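Local atomic coordinates of Cas13d (uncultured Ruminococcus sp, PDB entry 6IV9), a protein that binds a CRISPR RNA and, through its two HEPN domains, governs maturation of that guide and cleavage of target RNA. Residues L372-I376 with K377-E381. The protein carries 2 engineered substitutions. Residues are numbered along the deposited sequence; the frame is centred on the assembly and turned at random.
Sequences LGFSI and KKLRE. With nucleotides of chain B.
Ser-375 OG accepts the backbone N-H of Lys-378 at 2.9 Å, with an N-H...OG angle of 153°. The serine hydroxyl is placed for this by its first torsion (chi1 172°), which swings OG away from the backbone N and over the first turn, close enough for Lys-378 CB to rest 3.3 Å from it. Helical i to i+4 bonding begins with Leu-379 N on Ser-375 O, the longer bond at 3.3 Å, and goes on with Arg-380 N on Ile-376 O. Ser-375 is thus the N-cap of helix 376-386, the serine side chain standing in for a backbone acceptor that the first turn lacks. With an alanine in place of Ser-375, the Lys-378 amide is likely to lose its capping acceptor and the first turn to be held less firmly.

The close-packed flank is apolar. Phe-374 sends the CD1 corner of its ring obliquely against Leu-379 CD1, 3.9 Å away, and the ring is enclosed further by Leu-426, Val-427 and Leu-430 of helix 420-432 and by an edge-to-face contact with Tyr-415. Ile-376 CD1 approaches the same leucine methyl more loosely, at 4.5 Å. By contrast, Lys-377 runs extended from the exposed side of the helix, and the bent chain of Lys-378 leads away to a salt bridge with Glu-440.

On the RNA side of the loop, Gly-373 O takes a hydrogen bond from O2' of U31 of chain B, and Gly-373 N gives a weak one to O2' of C32 of chain B; both go to ribose hydroxyls, consistent with a contact that does not depend on base identity at these positions. OP1 of C33 of chain B comes within 3.4 Å of Ser-375 CA, where the helix N-terminus would be expected to favour a phosphate.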
loop_
_atom_site.group_PDB
_atom_site.type_symbol
_atom_site.label_atom_id
_atom_site.label_comp_id
_atom_site.label_asym_id
_atom_site.label_seq_id
_atom_site.Cartn_x
_atom_site.Cartn_y
_atom_site.Cartn_z
ATOM N N LEU A 372 -11.224 17.011 -3.773
ATOM C CA LEU A 372 -11.630 18.110 -4.688
ATOM C C LEU A 372 -11.695 17.672 -6.162
ATOM O O LEU A 372 -12.406 18.313 -6.901
ATOM C CB LEU A 372 -10.581 19.211 -4.545
ATOM C CG LEU A 372 -10.938 20.448 -3.741
ATOM C CD1 LEU A 372 -12.041 20.195 -2.753
ATOM C CD2 LEU A 372 -9.713 21.025 -3.075
ATOM N N GLY A 373 -10.987 16.616 -6.560
ATOM C CA GLY A 373 -10.951 16.205 -7.975
ATOM C C GLY A 373 -9.738 16.754 -8.712
ATOM O O GLY A 373 -9.657 16.620 -9.903
ATOM N N PHE A 374 -8.840 17.392 -7.983
ATOM C CA PHE A 374 -7.550 17.894 -8.508
ATOM C C PHE A 374 -6.580 18.042 -7.333
ATOM O O PHE A 374 -7.019 18.094 -6.215
ATOM C CB PHE A 374 -7.721 19.184 -9.301
ATOM C CG PHE A 374 -8.513 20.225 -8.572
ATOM C CD1 PHE A 374 -7.903 21.079 -7.680
ATOM C CD2 PHE A 374 -9.874 20.321 -8.750
ATOM C CE1 PHE A 374 -8.642 22.025 -6.999
ATOM C CE2 PHE A 374 -10.611 21.270 -8.074
ATOM C CZ PHE A 374 -9.992 22.112 -7.196
ATOM N N SER A 375 -5.297 18.157 -7.637
ATOM C CA SER A 375 -4.266 18.215 -6.584
ATOM C C SER A 375 -3.994 19.654 -6.153
ATOM O O SER A 375 -3.549 20.423 -6.953
ATOM C CB SER A 375 -3.018 17.535 -7.046
ATOM O OG SER A 375 -1.961 17.730 -6.156
ATOM N N ILE A 376 -4.303 19.960 -4.904
ATOM C CA ILE A 376 -4.000 21.299 -4.335
ATOM C C ILE A 376 -2.478 21.458 -4.272
ATOM O O ILE A 376 -1.970 22.484 -4.663
ATOM C CB ILE A 376 -4.657 21.444 -2.958
ATOM C CG1 ILE A 376 -6.166 21.638 -3.087
ATOM C CG2 ILE A 376 -4.014 22.566 -2.187
ATOM C CD1 ILE A 376 -6.557 22.922 -3.739
ATOM N N LYS A 377 -1.788 20.404 -3.864
ATOM C CA LYS A 377 -0.315 20.424 -3.758
ATOM C C LYS A 377 0.280 20.705 -5.138
ATOM O O LYS A 377 1.203 21.469 -5.226
ATOM C CB LYS A 377 0.148 19.066 -3.244
ATOM C CG LYS A 377 1.628 18.769 -3.348
ATOM C CD LYS A 377 1.963 17.463 -2.688
ATOM C CE LYS A 377 3.358 16.960 -2.973
ATOM N NZ LYS A 377 3.626 15.683 -2.267
ATOM N N LYS A 378 -0.262 20.099 -6.180
ATOM C CA LYS A 378 0.311 20.336 -7.523
ATOM C C LYS A 378 0.132 21.804 -7.911
ATOM O O LYS A 378 1.030 22.350 -8.507
ATOM C CB LYS A 378 -0.282 19.372 -8.544
ATOM C CG LYS A 378 0.504 19.255 -9.834
ATOM C CD LYS A 378 -0.246 18.552 -10.914
ATOM C CE LYS A 378 0.360 17.226 -11.288
ATOM N NZ LYS A 378 1.771 17.378 -11.715
ATOM N N LEU A 379 -1.021 22.387 -7.604
ATOM C CA LEU A 379 -1.255 23.810 -7.934
ATOM C C LEU A 379 -0.257 24.672 -7.159
ATOM O O LEU A 379 0.366 25.519 -7.769
ATOM C CB LEU A 379 -2.685 24.180 -7.552
ATOM C CG LEU A 379 -3.764 23.639 -8.475
ATOM C CD1 LEU A 379 -5.127 23.835 -7.860
ATOM C CD2 LEU A 379 -3.691 24.298 -9.837
ATOM N N ARG A 380 -0.101 24.407 -5.869
ATOM C CA ARG A 380 0.850 25.188 -5.046
ATOM C C ARG A 380 2.265 24.989 -5.591
ATOM O O ARG A 380 2.989 25.958 -5.687
ATOM C CB ARG A 380 0.755 24.765 -3.581
ATOM C CG ARG A 380 1.812 25.390 -2.692
ATOM C CD ARG A 380 2.891 24.406 -2.335
ATOM N NE ARG A 380 2.319 23.348 -1.535
ATOM C CZ ARG A 380 2.898 22.190 -1.306
ATOM N NH1 ARG A 380 4.063 21.923 -1.856
ATOM N NH2 ARG A 380 2.316 21.307 -0.521
ATOM N N GLU A 381 2.619 23.762 -5.951
ATOM C CA GLU A 381 3.975 23.500 -6.483
ATOM C C GLU A 381 4.193 24.286 -7.783
ATOM O O GLU A 381 5.262 24.801 -7.957
ATOM C CB GLU A 381 4.179 22.009 -6.716
ATOM C CG GLU A 381 4.491 21.235 -5.461
ATOM C CD GLU A 381 4.548 19.733 -5.679
ATOM O OE1 GLU A 381 5.135 19.050 -4.846
ATOM O OE2 GLU A 381 4.002 19.253 -6.685
ATOM P P C B 32 -6.139 14.659 -11.936
ATOM O OP1 C B 32 -5.282 15.885 -12.010
ATOM O OP2 C B 32 -5.530 13.365 -12.224
ATOM O "O5'" C B 32 -6.863 14.666 -10.540
ATOM C "C5'" C B 32 -6.332 14.065 -9.350
ATOM C "C4'" C B 32 -7.401 14.012 -8.313
ATOM O "O4'" C B 32 -8.421 13.084 -8.737
ATOM C "C3'" C B 32 -6.938 13.469 -6.979
ATOM O "O3'" C B 32 -6.371 14.501 -6.182
ATOM C "C2'" C B 32 -8.227 12.941 -6.393
ATOM O "O2'" C B 32 -9.031 13.944 -5.811
ATOM C "C1'" C B 32 -8.888 12.339 -7.624
ATOM N N1 C B 32 -8.540 10.916 -7.834
ATOM C C2 C B 32 -9.035 9.970 -6.941
ATOM O O2 C B 32 -9.692 10.354 -5.969
ATOM N N3 C B 32 -8.775 8.663 -7.153
ATOM C C4 C B 32 -8.066 8.289 -8.220
ATOM N N4 C B 32 -7.851 6.984 -8.400
ATOM C C5 C B 32 -7.611 9.227 -9.191
ATOM C C6 C B 32 -7.865 10.523 -8.957
ATOM P P C B 33 -4.962 14.307 -5.506
ATOM O OP1 C B 33 -4.734 15.485 -4.641
ATOM O OP2 C B 33 -3.990 13.870 -6.536
ATOM O "O5'" C B 33 -5.174 13.031 -4.572
ATOM C "C5'" C B 33 -6.082 13.073 -3.460
ATOM C "C4'" C B 33 -6.265 11.725 -2.857
ATOM O "O4'" C B 33 -7.022 10.892 -3.767
ATOM C "C3'" C B 33 -5.001 10.918 -2.611
ATOM O "O3'" C B 33 -4.383 11.307 -1.401
ATOM C "C2'" C B 33 -5.557 9.517 -2.534
ATOM O "O2'" C B 33 -6.264 9.263 -1.332
ATOM C "C1'" C B 33 -6.555 9.555 -3.684
ATOM N N1 C B 33 -5.946 9.144 -4.971
ATOM C C2 C B 33 -5.841 7.774 -5.218
ATOM O O2 C B 33 -6.202 6.979 -4.336
ATOM N N3 C B 33 -5.313 7.356 -6.387
ATOM C C4 C B 33 -4.861 8.246 -7.274
ATOM N N4 C B 33 -4.397 7.791 -8.431
ATOM C C5 C B 33 -4.989 9.648 -7.066
ATOM C C6 C B 33 -5.553 10.048 -5.918
ATOM P P U B 31 -7.193 10.621 -15.647
ATOM O OP1 U B 31 -6.254 11.329 -16.508
ATOM O OP2 U B 31 -6.862 9.575 -14.644
ATOM O "O5'" U B 31 -7.888 11.682 -14.700
ATOM C "C5'" U B 31 -8.334 12.935 -15.279
ATOM C "C4'" U B 31 -9.089 13.681 -14.217
ATOM O "O4'" U B 31 -10.299 12.972 -13.909
ATOM C "C3'" U B 31 -8.438 13.831 -12.838
ATOM O "O3'" U B 31 -7.398 14.819 -12.845
ATOM C "C2'" U B 31 -9.636 14.208 -11.984
ATOM O "O2'" U B 31 -10.000 15.550 -12.170
ATOM C "C1'" U B 31 -10.708 13.306 -12.587
ATOM N N1 U B 31 -10.769 12.067 -11.827
ATOM C C2 U B 31 -11.494 12.088 -10.667
ATOM O O2 U B 31 -12.048 13.095 -10.259
ATOM N N3 U B 31 -11.524 10.900 -10.001
ATOM C C4 U B 31 -10.908 9.718 -10.372
ATOM O O4 U B 31 -10.989 8.731 -9.644
ATOM C C5 U B 31 -10.179 9.791 -11.585
ATOM C C6 U B 31 -10.129 10.934 -12.250
#